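Local coordinates for protein shikimate kinase (Bacteroides thetaiotaomicron, PDB 3VAA) that probably catalyses the magnesium- and ATP-dependent phosphorylation of the 3-hydroxyl group of shikimate, a step on the pathway to chorismate and the aromatic amino acids, at residues I157-A160 against L161-R164; A78-R81 against E82-R85; G37-T40 against L41-F45; F114-T118 against G119-F123; D57-I60 against E61-H65. All coordinates share one frame; numbering follows the deposited sequence.

Contact 1: residues I157-A160 against L161-R164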
loop_
_atom_site.group_PDB
_atom_site.type_symbol
_atom_site.label_atom_id
_atom_site.label_comp_id
_atom_site.label_asym_id
_atom_site.label_seq_id
_atom_site.Cartn_x
_atom_site.Cartn_y
_atom_site.Cartn_z
ATOM N N ILE A 157 14.003 -3.901 -7.582
ATOM C CA ILE A 157 12.624 -3.410 -7.679
ATOM C C ILE A 157 11.835 -4.208 -8.723
ATOM O O ILE A 157 10.733 -4.726 -8.449
ATOM C CB ILE A 157 12.614 -1.917 -8.075
ATOM C CG1 ILE A 157 13.201 -1.089 -6.927
ATOM C CG2 ILE A 157 11.210 -1.441 -8.409
ATOM C CD1 ILE A 157 13.507 0.376 -7.304
ATOM N N ILE A 158 12.406 -4.324 -9.918
ATOM C CA ILE A 158 11.736 -5.037 -11.006
ATOM C C ILE A 158 11.398 -6.460 -10.607
ATOM O O ILE A 158 10.280 -6.919 -10.855
ATOM C CB ILE A 158 12.566 -5.013 -12.323
ATOM C CG1 ILE A 158 12.583 -3.592 -12.898
ATOM C CG2 ILE A 158 11.988 -5.987 -13.352
ATOM C CD1 ILE A 158 13.549 -3.391 -14.085
ATOM N N GLN A 159 12.332 -7.155 -9.968
ATOM C CA GLN A 159 12.080 -8.538 -9.543
ATOM C C GLN A 159 11.046 -8.613 -8.430
ATOM O O GLN A 159 10.236 -9.546 -8.392
ATOM C CB GLN A 159 13.386 -9.205 -9.106
ATOM C CG GLN A 159 14.343 -9.412 -10.289
ATOM C CD GLN A 159 15.796 -9.652 -9.879
ATOM O OE1 GLN A 159 16.103 -9.912 -8.711
ATOM N NE2 GLN A 159 16.696 -9.552 -10.849
ATOM N N ALA A 160 11.087 -7.654 -7.505
ATOM C CA ALA A 160 10.114 -7.627 -6.429
ATOM C C ALA A 160 8.701 -7.459 -7.009
ATOM O O ALA A 160 7.760 -8.128 -6.569
ATOM C CB ALA A 160 10.439 -6.493 -5.422
ATOM N N LEU A 161 8.554 -6.583 -8.004
ATOM C CA LEU A 161 7.266 -6.361 -8.643
ATOM C C LEU A 161 6.838 -7.628 -9.393
ATOM O O LEU A 161 5.656 -7.945 -9.451
ATOM C CB LEU A 161 7.283 -5.167 -9.605
ATOM C CG LEU A 161 7.488 -3.769 -9.042
ATOM C CD1 LEU A 161 7.555 -2.734 -10.184
ATOM C CD2 LEU A 161 6.385 -3.407 -8.049
ATOM N N GLU A 162 7.790 -8.341 -9.985
ATOM C CA GLU A 162 7.448 -9.604 -10.686
ATOM C C GLU A 162 6.807 -10.601 -9.723
ATOM O O GLU A 162 5.862 -11.314 -10.092
ATOM C CB GLU A 162 8.677 -10.237 -11.336
ATOM C CG GLU A 162 9.192 -9.483 -12.568
ATOM C CD GLU A 162 10.534 -9.997 -13.086
ATOM O OE1 GLU A 162 11.127 -10.913 -12.461
ATOM O OE2 GLU A 162 10.995 -9.465 -14.121
ATOM N N LYS A 163 7.325 -10.685 -8.498
ATOM C CA LYS A 163 6.772 -11.634 -7.520
ATOM C C LYS A 163 5.403 -11.164 -7.027
ATOM O O LYS A 163 4.483 -11.981 -6.796
ATOM C CB LYS A 163 7.708 -11.821 -6.315
ATOM C CG LYS A 163 9.148 -12.209 -6.669
ATOM C CD LYS A 163 10.010 -12.503 -5.422
ATOM C CE LYS A 163 11.543 -12.304 -5.661
ATOM N NZ LYS A 163 11.988 -10.858 -5.813
ATOM N N ARG A 164 5.267 -9.847 -6.851
ATOM C CA ARG A 164 4.022 -9.270 -6.327
ATOM C C ARG A 164 2.913 -9.013 -7.341
ATOM O O ARG A 164 1.745 -9.080 -7.002
ATOM C CB ARG A 164 4.335 -7.992 -5.577
ATOM C CG ARG A 164 5.114 -8.242 -4.335
ATOM C CD ARG A 164 5.908 -7.045 -3.916
ATOM N NE ARG A 164 6.628 -7.320 -2.675
ATOM C CZ ARG A 164 7.702 -8.099 -2.588
ATOM N NH1 ARG A 164 8.190 -8.708 -3.661
ATOM N NH2 ARG A 164 8.274 -8.300 -1.408
#

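Contact 2: residues A78-R81 against E82-R85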
loop_
_atom_site.group_PDB
_atom_site.type_symbol
_atom_site.label_atom_id
_atom_site.label_comp_id
_atom_site.label_asym_id
_atom_site.label_seq_id
_atom_site.Cartn_x
_atom_site.Cartn_y
_atom_site.Cartn_z
ATOM N N ALA A 78 5.975 -16.197 8.762
ATOM C CA ALA A 78 4.659 -16.830 8.835
ATOM C C ALA A 78 3.786 -16.224 9.929
ATOM O O ALA A 78 2.625 -15.945 9.708
ATOM C CB ALA A 78 4.795 -18.346 9.042
ATOM N N GLY A 79 4.365 -16.021 11.111
ATOM C CA GLY A 79 3.628 -15.481 12.243
ATOM C C GLY A 79 3.226 -14.044 11.997
ATOM O O GLY A 79 2.096 -13.642 12.318
ATOM N N PHE A 80 4.129 -13.246 11.440
ATOM C CA PHE A 80 3.768 -11.873 11.139
ATOM C C PHE A 80 2.649 -11.804 10.101
ATOM O O PHE A 80 1.702 -10.989 10.226
ATOM C CB PHE A 80 4.948 -11.043 10.655
ATOM C CG PHE A 80 4.551 -9.648 10.310
ATOM C CD1 PHE A 80 4.417 -8.700 11.301
ATOM C CD2 PHE A 80 4.246 -9.300 9.012
ATOM C CE1 PHE A 80 4.019 -7.415 11.000
ATOM C CE2 PHE A 80 3.848 -8.007 8.699
ATOM C CZ PHE A 80 3.734 -7.069 9.701
ATOM N N ARG A 81 2.733 -12.638 9.065
ATOM C CA ARG A 81 1.686 -12.619 8.034
ATOM C C ARG A 81 0.312 -13.047 8.572
ATOM O O ARG A 81 -0.718 -12.547 8.118
ATOM C CB ARG A 81 2.070 -13.435 6.815
ATOM C CG ARG A 81 3.306 -12.894 6.090
ATOM C CD ARG A 81 3.079 -11.483 5.590
ATOM N NE ARG A 81 4.308 -10.943 5.002
ATOM C CZ ARG A 81 4.469 -9.695 4.592
ATOM N NH1 ARG A 81 3.483 -8.808 4.663
ATOM N NH2 ARG A 81 5.633 -9.326 4.069
ATOM N N GLU A 82 0.305 -13.984 9.517
ATOM C CA GLU A 82 -0.962 -14.385 10.175
ATOM C C GLU A 82 -1.554 -13.190 10.941
ATOM O O GLU A 82 -2.736 -12.895 10.836
ATOM C CB GLU A 82 -0.713 -15.549 11.121
ATOM C CG GLU A 82 -1.938 -16.077 11.848
ATOM C CD GLU A 82 -1.541 -17.214 12.780
ATOM O OE1 GLU A 82 -1.421 -18.347 12.304
ATOM O OE2 GLU A 82 -1.371 -16.963 13.968
ATOM N N LEU A 83 -0.729 -12.477 11.697
ATOM C CA LEU A 83 -1.254 -11.352 12.456
ATOM C C LEU A 83 -1.707 -10.217 11.538
ATOM O O LEU A 83 -2.725 -9.562 11.803
ATOM C CB LEU A 83 -0.252 -10.874 13.505
ATOM C CG LEU A 83 0.962 -10.061 13.279
ATOM C CD1 LEU A 83 0.627 -8.581 13.069
ATOM C CD2 LEU A 83 1.778 -10.249 14.565
ATOM N N GLU A 84 -0.980 -10.001 10.439
ATOM C CA GLU A 84 -1.367 -8.990 9.469
ATOM C C GLU A 84 -2.742 -9.314 8.859
ATOM O O GLU A 84 -3.604 -8.447 8.725
ATOM C CB GLU A 84 -0.311 -8.890 8.373
ATOM C CG GLU A 84 -0.627 -7.914 7.252
ATOM C CD GLU A 84 0.463 -7.871 6.219
ATOM O OE1 GLU A 84 0.818 -8.959 5.675
ATOM O OE2 GLU A 84 0.979 -6.743 5.960
ATOM N N ARG A 85 -2.940 -10.579 8.482
ATOM C CA ARG A 85 -4.221 -11.034 7.986
ATOM C C ARG A 85 -5.334 -10.772 9.006
ATOM O O ARG A 85 -6.395 -10.271 8.681
ATOM C CB ARG A 85 -4.117 -12.536 7.674
ATOM C CG ARG A 85 -5.384 -13.215 7.189
ATOM C CD ARG A 85 -6.273 -13.682 8.338
ATOM N NE ARG A 85 -7.424 -14.455 7.854
ATOM C CZ ARG A 85 -8.566 -14.618 8.523
ATOM N NH1 ARG A 85 -8.744 -14.065 9.722
ATOM N NH2 ARG A 85 -9.546 -15.309 7.982
HETATM O O HOH W 1 1.059 -14.569 14.591
HETATM O O HOH W 2 -0.945 -11.273 5.526
HETATM O O HOH W 3 3.108 -6.093 4.034
#

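Contact 3: residues G37-T40 against L41-F45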
loop_
_atom_site.group_PDB
_atom_site.type_symbol
_atom_site.label_atom_id
_atom_site.label_comp_id
_atom_site.label_asym_id
_atom_site.label_seq_id
_atom_site.Cartn_x
_atom_site.Cartn_y
_atom_site.Cartn_z
ATOM N N GLY A 37 3.211 5.376 -3.297
ATOM C CA GLY A 37 2.425 6.534 -2.860
ATOM C C GLY A 37 1.173 6.226 -2.063
ATOM O O GLY A 37 0.277 7.058 -1.983
ATOM N N LYS A 38 1.108 5.039 -1.448
ATOM C CA LYS A 38 -0.066 4.655 -0.659
ATOM C C LYS A 38 -0.379 5.643 0.462
ATOM O O LYS A 38 -1.534 5.988 0.669
ATOM C CB LYS A 38 0.095 3.227 -0.111
ATOM C CG LYS A 38 0.182 2.168 -1.209
ATOM C CD LYS A 38 0.471 0.757 -0.645
ATOM C CE LYS A 38 1.840 0.638 -0.021
ATOM N NZ LYS A 38 2.122 -0.748 0.296
ATOM N N THR A 39 0.646 6.134 1.157
ATOM C CA THR A 39 0.433 7.105 2.226
ATOM C C THR A 39 0.099 8.483 1.658
ATOM O O THR A 39 -0.867 9.143 2.087
ATOM C CB THR A 39 1.667 7.166 3.153
ATOM O OG1 THR A 39 1.837 5.876 3.756
ATOM C CG2 THR A 39 1.490 8.231 4.254
ATOM N N THR A 40 0.895 8.922 0.694
ATOM C CA THR A 40 0.692 10.233 0.077
ATOM C C THR A 40 -0.705 10.366 -0.554
ATOM O O THR A 40 -1.453 11.301 -0.266
ATOM C CB THR A 40 1.790 10.486 -0.978
ATOM O OG1 THR A 40 3.052 10.544 -0.312
ATOM C CG2 THR A 40 1.565 11.826 -1.751
ATOM N N LEU A 41 -1.040 9.447 -1.444
ATOM C CA LEU A 41 -2.327 9.494 -2.118
ATOM C C LEU A 41 -3.455 9.162 -1.159
ATOM O O LEU A 41 -4.499 9.806 -1.178
ATOM C CB LEU A 41 -2.337 8.525 -3.305
ATOM C CG LEU A 41 -3.656 8.504 -4.072
ATOM C CD1 LEU A 41 -4.041 9.894 -4.571
ATOM C CD2 LEU A 41 -3.556 7.544 -5.254
ATOM N N GLY A 42 -3.222 8.178 -0.301
ATOM C CA GLY A 42 -4.219 7.734 0.669
ATOM C C GLY A 42 -4.687 8.837 1.578
ATOM O O GLY A 42 -5.883 9.050 1.716
ATOM N N LYS A 43 -3.740 9.540 2.206
ATOM C CA LYS A 43 -4.082 10.665 3.097
ATOM C C LYS A 43 -4.789 11.793 2.362
ATOM O O LYS A 43 -5.735 12.371 2.882
ATOM C CB LYS A 43 -2.835 11.194 3.815
ATOM C CG LYS A 43 -2.303 10.238 4.865
ATOM C CD LYS A 43 -1.154 10.808 5.665
ATOM C CE LYS A 43 -0.720 9.837 6.762
ATOM N NZ LYS A 43 0.290 10.435 7.693
ATOM N N ALA A 44 -4.349 12.084 1.137
ATOM C CA ALA A 44 -4.972 13.147 0.341
ATOM C C ALA A 44 -6.367 12.743 -0.123
ATOM O O ALA A 44 -7.282 13.576 -0.166
ATOM C CB ALA A 44 -4.089 13.525 -0.858
ATOM N N PHE A 45 -6.531 11.460 -0.443
ATOM C CA PHE A 45 -7.820 10.928 -0.889
ATOM C C PHE A 45 -8.798 10.961 0.273
ATOM O O PHE A 45 -9.933 11.422 0.120
ATOM C CB PHE A 45 -7.660 9.491 -1.436
ATOM C CG PHE A 45 -8.859 8.993 -2.225
ATOM C CD1 PHE A 45 -9.350 9.724 -3.292
ATOM C CD2 PHE A 45 -9.431 7.755 -1.960
ATOM C CE1 PHE A 45 -10.449 9.278 -4.042
ATOM C CE2 PHE A 45 -10.517 7.292 -2.717
ATOM C CZ PHE A 45 -11.019 8.067 -3.764
#

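Contact 4: residues F114-T118 against G119-F123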
loop_
_atom_site.group_PDB
_atom_site.type_symbol
_atom_site.label_atom_id
_atom_site.label_comp_id
_atom_site.label_asym_id
_atom_site.label_seq_id
_atom_site.Cartn_x
_atom_site.Cartn_y
_atom_site.Cartn_z
ATOM N N PHE A 114 -10.307 -11.060 -0.283
ATOM C CA PHE A 114 -11.066 -10.530 0.840
ATOM C C PHE A 114 -11.266 -9.025 0.738
ATOM O O PHE A 114 -12.390 -8.514 0.894
ATOM C CB PHE A 114 -10.413 -10.952 2.151
ATOM C CG PHE A 114 -11.049 -10.346 3.363
ATOM C CD1 PHE A 114 -12.249 -10.842 3.850
ATOM C CD2 PHE A 114 -10.436 -9.304 4.023
ATOM C CE1 PHE A 114 -12.845 -10.269 4.978
ATOM C CE2 PHE A 114 -11.004 -8.724 5.150
ATOM C CZ PHE A 114 -12.211 -9.220 5.634
ATOM N N MET A 115 -10.199 -8.309 0.417
ATOM C CA MET A 115 -10.297 -6.880 0.206
ATOM C C MET A 115 -11.264 -6.591 -0.965
ATOM O O MET A 115 -12.112 -5.705 -0.857
ATOM C CB MET A 115 -8.916 -6.282 -0.064
ATOM C CG MET A 115 -8.086 -6.149 1.191
ATOM S SD MET A 115 -6.535 -5.274 0.957
ATOM C CE MET A 115 -5.493 -6.518 0.236
ATOM N N ASN A 116 -11.154 -7.348 -2.058
ATOM C CA ASN A 116 -12.062 -7.143 -3.187
ATOM C C ASN A 116 -13.543 -7.273 -2.783
ATOM O O ASN A 116 -14.376 -6.487 -3.226
ATOM C CB ASN A 116 -11.725 -8.085 -4.364
ATOM C CG ASN A 116 -10.604 -7.546 -5.260
ATOM O OD1 ASN A 116 -10.461 -6.338 -5.432
ATOM N ND2 ASN A 116 -9.872 -8.449 -5.900
ATOM N N ARG A 117 -13.857 -8.253 -1.941
ATOM C CA ARG A 117 -15.237 -8.489 -1.487
ATOM C C ARG A 117 -15.756 -7.467 -0.489
ATOM O O ARG A 117 -16.962 -7.222 -0.435
ATOM C CB ARG A 117 -15.379 -9.851 -0.805
ATOM C CG ARG A 117 -15.117 -11.058 -1.668
ATOM C CD ARG A 117 -15.694 -12.330 -1.010
ATOM N NE ARG A 117 -15.219 -12.550 0.358
ATOM C CZ ARG A 117 -14.141 -13.259 0.688
ATOM N NH1 ARG A 117 -13.384 -13.827 -0.247
ATOM N NH2 ARG A 117 -13.809 -13.394 1.966
ATOM N N THR A 118 -14.870 -6.876 0.303
ATOM C CA THR A 118 -15.297 -5.973 1.381
ATOM C C THR A 118 -15.174 -4.470 1.119
ATOM O O THR A 118 -15.782 -3.683 1.837
ATOM C CB THR A 118 -14.594 -6.293 2.705
ATOM O OG1 THR A 118 -13.173 -6.159 2.556
ATOM C CG2 THR A 118 -14.926 -7.725 3.149
ATOM N N GLY A 119 -14.420 -4.071 0.098
ATOM C CA GLY A 119 -14.277 -2.664 -0.215
ATOM C C GLY A 119 -13.732 -2.467 -1.609
ATOM O O GLY A 119 -13.495 -3.441 -2.317
ATOM N N LYS A 120 -13.573 -1.208 -2.002
ATOM C CA LYS A 120 -13.052 -0.857 -3.321
ATOM C C LYS A 120 -11.552 -0.949 -3.186
ATOM O O LYS A 120 -10.936 -0.147 -2.472
ATOM C CB LYS A 120 -13.468 0.560 -3.731
ATOM C CG LYS A 120 -14.972 0.750 -3.987
ATOM C CD LYS A 120 -15.299 2.229 -4.248
ATOM C CE LYS A 120 -16.780 2.464 -4.621
ATOM N NZ LYS A 120 -17.110 1.953 -5.980
ATOM N N THR A 121 -10.964 -1.892 -3.907
ATOM C CA THR A 121 -9.543 -2.170 -3.820
ATOM C C THR A 121 -8.800 -1.619 -5.026
ATOM O O THR A 121 -9.141 -1.882 -6.162
ATOM C CB THR A 121 -9.339 -3.692 -3.615
ATOM O OG1 THR A 121 -10.064 -4.075 -2.431
ATOM C CG2 THR A 121 -7.866 -4.046 -3.443
ATOM N N VAL A 122 -7.779 -0.807 -4.748
ATOM C CA VAL A 122 -7.010 -0.145 -5.778
ATOM C C VAL A 122 -5.542 -0.547 -5.739
ATOM O O VAL A 122 -4.921 -0.569 -4.662
ATOM C CB VAL A 122 -7.068 1.402 -5.568
ATOM C CG1 VAL A 122 -6.418 2.139 -6.717
ATOM C CG2 VAL A 122 -8.494 1.883 -5.383
ATOM N N PHE A 123 -4.998 -0.904 -6.899
ATOM C CA PHE A 123 -3.562 -1.109 -7.019
ATOM C C PHE A 123 -2.934 0.162 -7.574
ATOM O O PHE A 123 -3.301 0.602 -8.680
ATOM C CB PHE A 123 -3.259 -2.299 -7.890
ATOM C CG PHE A 123 -1.838 -2.386 -8.363
ATOM C CD1 PHE A 123 -0.776 -2.145 -7.512
ATOM C CD2 PHE A 123 -1.567 -2.808 -9.659
ATOM C CE1 PHE A 123 0.528 -2.245 -7.958
ATOM C CE2 PHE A 123 -0.266 -2.919 -10.111
ATOM C CZ PHE A 123 0.784 -2.641 -9.261
HETATM O O HOH W 4 -14.948 -4.232 -4.137
#

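Contact 5: residues D57-I60 against E61-H65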
loop_
_atom_site.group_PDB
_atom_site.type_symbol
_atom_site.label_atom_id
_atom_site.label_comp_id
_atom_site.label_asym_id
_atom_site.label_seq_id
_atom_site.Cartn_x
_atom_site.Cartn_y
_atom_site.Cartn_z
ATOM N N ASP A 57 -0.082 -1.071 8.859
ATOM C CA ASP A 57 1.113 -1.260 9.692
ATOM C C ASP A 57 1.024 -0.477 10.988
ATOM O O ASP A 57 1.450 -0.971 12.053
ATOM C CB ASP A 57 2.376 -0.885 8.945
ATOM C CG ASP A 57 2.777 -1.912 7.906
ATOM O OD1 ASP A 57 2.178 -3.010 7.846
ATOM O OD2 ASP A 57 3.740 -1.621 7.159
ATOM N N TRP A 58 0.496 0.746 10.911
ATOM C CA TRP A 58 0.308 1.558 12.123
ATOM C C TRP A 58 -0.699 0.870 13.035
ATOM O O TRP A 58 -0.500 0.787 14.258
ATOM C CB TRP A 58 -0.161 2.981 11.767
ATOM C CG TRP A 58 -0.621 3.810 12.940
ATOM C CD1 TRP A 58 0.152 4.587 13.746
ATOM C CD2 TRP A 58 -1.970 3.939 13.429
ATOM N NE1 TRP A 58 -0.625 5.188 14.716
ATOM C CE2 TRP A 58 -1.930 4.808 14.541
ATOM C CE3 TRP A 58 -3.204 3.398 13.035
ATOM C CZ2 TRP A 58 -3.078 5.159 15.265
ATOM C CZ3 TRP A 58 -4.346 3.738 13.758
ATOM C CH2 TRP A 58 -4.271 4.617 14.863
ATOM N N TYR A 59 -1.782 0.365 12.437
ATOM C CA TYR A 59 -2.833 -0.303 13.214
ATOM C C TYR A 59 -2.271 -1.526 13.964
ATOM O O TYR A 59 -2.555 -1.754 15.154
ATOM C CB TYR A 59 -3.989 -0.677 12.291
ATOM C CG TYR A 59 -5.157 -1.273 13.003
ATOM C CD1 TYR A 59 -6.130 -0.466 13.567
ATOM C CD2 TYR A 59 -5.299 -2.656 13.128
ATOM C CE1 TYR A 59 -7.208 -1.014 14.239
ATOM C CE2 TYR A 59 -6.374 -3.205 13.780
ATOM C CZ TYR A 59 -7.325 -2.375 14.347
ATOM O OH TYR A 59 -8.415 -2.905 15.017
ATOM N N ILE A 60 -1.451 -2.289 13.265
ATOM C CA ILE A 60 -0.777 -3.462 13.832
ATOM C C ILE A 60 0.078 -3.056 15.049
ATOM O O ILE A 60 -0.007 -3.677 16.104
ATOM C CB ILE A 60 0.105 -4.131 12.768
ATOM C CG1 ILE A 60 -0.759 -4.910 11.760
ATOM C CG2 ILE A 60 1.139 -5.056 13.441
ATOM C CD1 ILE A 60 0.005 -5.341 10.454
ATOM N N GLU A 61 0.867 -1.992 14.906
ATOM C CA GLU A 61 1.729 -1.543 16.009
ATOM C C GLU A 61 0.928 -1.076 17.210
ATOM O O GLU A 61 1.345 -1.298 18.368
ATOM C CB GLU A 61 2.706 -0.456 15.541
ATOM C CG GLU A 61 3.613 -0.922 14.410
ATOM C CD GLU A 61 4.787 0.013 14.125
ATOM O OE1 GLU A 61 4.909 1.075 14.788
ATOM O OE2 GLU A 61 5.621 -0.349 13.261
ATOM N N GLU A 62 -0.200 -0.408 16.952
ATOM C CA GLU A 62 -1.095 0.033 18.040
ATOM C C GLU A 62 -1.687 -1.156 18.813
ATOM O O GLU A 62 -1.821 -1.118 20.030
ATOM C CB GLU A 62 -2.252 0.870 17.493
ATOM C CG GLU A 62 -1.878 2.245 17.017
ATOM C CD GLU A 62 -1.466 3.183 18.133
ATOM O OE1 GLU A 62 -0.654 4.090 17.866
ATOM O OE2 GLU A 62 -1.936 3.022 19.277
ATOM N N ARG A 63 -2.057 -2.207 18.097
ATOM C CA ARG A 63 -2.675 -3.373 18.732
ATOM C C ARG A 63 -1.718 -4.230 19.531
ATOM O O ARG A 63 -2.069 -4.733 20.604
ATOM C CB ARG A 63 -3.388 -4.227 17.679
ATOM C CG ARG A 63 -4.692 -3.591 17.222
ATOM C CD ARG A 63 -5.850 -3.822 18.176
ATOM N NE ARG A 63 -6.508 -5.113 17.919
ATOM C CZ ARG A 63 -6.254 -6.250 18.555
ATOM N NH1 ARG A 63 -5.388 -6.295 19.560
ATOM N NH2 ARG A 63 -6.904 -7.346 18.203
ATOM N N PHE A 64 -0.490 -4.369 19.055
ATOM C CA PHE A 64 0.458 -5.248 19.718
ATOM C C PHE A 64 1.479 -4.537 20.592
ATOM O O PHE A 64 2.207 -5.193 21.327
ATOM C CB PHE A 64 1.136 -6.133 18.668
ATOM C CG PHE A 64 0.200 -7.137 18.059
ATOM C CD1 PHE A 64 0.063 -8.394 18.615
ATOM C CD2 PHE A 64 -0.585 -6.802 16.970
ATOM C CE1 PHE A 64 -0.809 -9.311 18.081
ATOM C CE2 PHE A 64 -1.457 -7.712 16.431
ATOM C CZ PHE A 64 -1.571 -8.967 16.981
ATOM N N HIS A 65 1.483 -3.205 20.549
ATOM C CA HIS A 65 2.452 -2.385 21.294
ATOM C C HIS A 65 3.877 -2.856 21.011
ATOM O O HIS A 65 4.744 -2.892 21.891
ATOM C CB HIS A 65 2.124 -2.378 22.794
ATOM C CG HIS A 65 0.752 -1.863 23.093
ATOM N ND1 HIS A 65 -0.320 -2.693 23.347
ATOM C CD2 HIS A 65 0.265 -0.600 23.123
ATOM C CE1 HIS A 65 -1.402 -1.961 23.552
ATOM N NE2 HIS A 65 -1.073 -0.687 23.418
#

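Contact 1: residues I157-A160 against L161-R164
Arg164 runs back along helix 150-168 beside the carbonyl of Ala160, one turn earlier. Its CG is anti to its own carbonyl carbon (chi1 -67°), which sends the chain past Ala160 O: Arg164 CB, CG and CD pass that oxygen in turn, at 3.6, 3.5 and 3.4 Å, and NE and CZ stand farther back. A turn about NE (chi4 74°) then brings Arg164 NH1 to 3.0 Å from Ala160 O, which it meets from the side, the oxygen lying at the guanidinium edge, near its plane. Ala160 O thus accepts two good bonds, from Arg164 N and Arg164 NH1, and a weak one from Lys163 N. Arg164 is predicted to bind substrate in this shikimate kinase, and the bond to Ala160 O probably helps to steady its guanidinium beside Tyr33 and Cys107. One position earlier, Lys163 bends at its last torsion (chi4 71°) and returns NZ weakly to Gln159 O at 3.4 Å. Nearer the protein interior, Ile157 CG2 and Leu161 CD1 pack at 4.3 Å, both residues also meeting Leu131 of helix 128-137.

Contact 2: residues A78-R81 against E82-R85
From Ala78 to Arg85 the backbone is regular alpha-helix, the N-H groups of Glu82, Leu83, Glu84 and Arg85 bonding the carbonyls of Ala78, Gly79, Phe80 and Arg81. Arg81 and Glu84 lie side by side, pointing the same way, and close a salt bridge from Arg81 NH1 to Glu84 OE1 at 2.9 Å. The carboxylate oxygen is in the guanidinium plane and is met on its syn side, 21° out of the carboxylate plane. A bend at chi2 (-61°) turns the arginine toward its partner, whose own chain runs fully extended. Two waters brace the pair: one links Arg81 O to Glu84 OE1, the other joins Arg81 NH1 to Glu84 OE2. This probably limits the rotation of the guanidinium of Arg81, a predicted substrate-binding residue, consistent with Glu84 acting as a second-shell residue. Beside the carboxylate, the Phe80 ring is approached obliquely, its CE2 4.2 Å from Glu84 OE2 and its CE1 4.1 Å from Leu83 CD1. Phe80 also packs on Val68 and Leu71 earlier in helix 68-91, Leu83 reaches Ile60 and Phe64 of helix 56-64, and Arg81 touches Phe108 in the loop beyond strand 97-100.

Contact 3: residues G37-T40 against L41-F45
The flat groups that meet between Gly37-Thr40 and Leu41-Phe45 are peptide groups. Leu41 N bonds Gly37 O at 2.8 Å and Lys43 N bonds Thr39 O; Gly42 N reaches Lys38 O from 46° out of the carbonyl plane, and Ala44 N bonds Thr40 O only weakly, at 3.3 Å. This is the P-loop (Walker A) running into helix 38-49, with Gly37 as N-cap, and Gly37, Lys38, Thr39 and Thr40 are predicted to bind ATP. Gly37 makes the turn at positive phi (106°), where a CB would press on the carbonyl oxygen of the residue before. The N-H groups at the helix start, those of Gly37, Lys38 and Thr40, hydrogen-bond a diethylene glycol molecule, probably from the crystallisation liquor, in the region where P-loop enzymes hold nucleotide phosphates. Lys38 turns away from the following helical turn, and its NZ bonds the backbone oxygens of Gly32 and Thr101. Along the buried side, Leu41 and Ala44 pack on helix 183-196, and Phe45 on Val98 of the sheet. On the exposed side Thr39, a predicted magnesium ligand, sets its methyl CG2 anti to the backbone N (OG1 chi1 -62°), alongside the extended Lys43 chain. There Thr39 CG2 lies 3.7 Å from Lys43 CE, while the Lys43 CG methylene is 3.3 Å from Thr39 O.

Contact 4: residues F114-T118 against G119-F123
Thr121 lies against the last turn of helix 111-118, crossing Asn116 at about a right angle, its CB 3.4 Å from Asn116 OD1. Its hydroxyl is also tucked beside Met115, with Thr121 OG1 3.4 Å from Met115 CB. The Asn116 amide is held in this position by the chain beyond helix 150-168: OD1 accepts from Gln172 N and ND2 donates to Gln170 O. The helix closes with Gly119 N bonding Met115 O at 3.0 Å, after which Gly119 swings into an extended backbone. Thr118 fits the end of the helix with its hydroxyl between its own N and carbonyl carbon (chi1 60°), a placement that lets Thr118 OG1 donate to Phe114 O at 3.0 Å. That oxygen also takes Thr118 N, and so carries two bonds. The Thr118 methyl CG2 then sits 3.7 Å above one face of the Phe114 ring, toward its rim. Past Gly119, Lys120 and Val122 pair with strand 27-31 and Thr121 with Tyr173 of strand 173-176. This is the helix-to-strand return of a beta-alpha-beta crossover, from strand 97-100 through helix 111-118 to strand 120-125, passing over strand 27-31 in the parallel sheet of a P-loop kinase.

Contact 5: residues D57-I60 against E61-H65
Trp58 O accepts Glu62 N at 3.0 Å, a nearly straight bond (159°) between residues one turn apart, whose side chains lie on the same side of the helix. The Trp58 ring has its CG anti to the backbone N (chi1 169°), and Glu62, bent at chi2 (-69°), lays its CG over one face in a CH-pi contact, 3.7 Å from the centroid of the six-membered ring. Tyr59 and Arg63 repeat the arrangement one residue on: they lie side by side, and Arg63 CG sits over the face of the Tyr59 ring, 4.2 Å from its centroid. The guanidinium stands nearly perpendicular to that ring. Both polar ends are held by Glu90 of helix 68-91, Tyr59 OH by a hydrogen bond and Arg63 NH2 by a salt bridge. The edge of the Phe64 ring meets Ile60 O, with CD2 of Phe64 3.3 Å from that oxygen. Asp57, predicted to bind substrate, lies in the first turn of helix 56-64, close after strand 53-55, an outermost strand of the sheet. The helix ends at His65, whose positive phi leaves the helical conformation. Glu61 OE2 receives Val68 N at the start of helix 68-91; farther along that helix Ile60 packs on Leu71 and Phe64 on Arg75.

Overall arrangement
Contacts 1 to 4 are all partly buried; contact 5 alone is a surface contact. Contact 3 lies nearest the centre of the chain, about 9 Å from it centre to centre, and relies on backbone bonds at the start of a helix; contact 4 joins helix to sheet. Contacts 1 and 2 lie farther out and each holds one predicted substrate-binding arginine, but by different means: a carbonyl in contact 1, a carboxylate in contact 2. The side chains of Arg164 and Arg81 come within about 6 Å of each other. Contact 5 is marked by CH-pi packing and touches contact 2 through Ile60. The predicted ligand-binding residues of contacts 1, 2, 3 and 5 lie on, or at the start of, four separate helices.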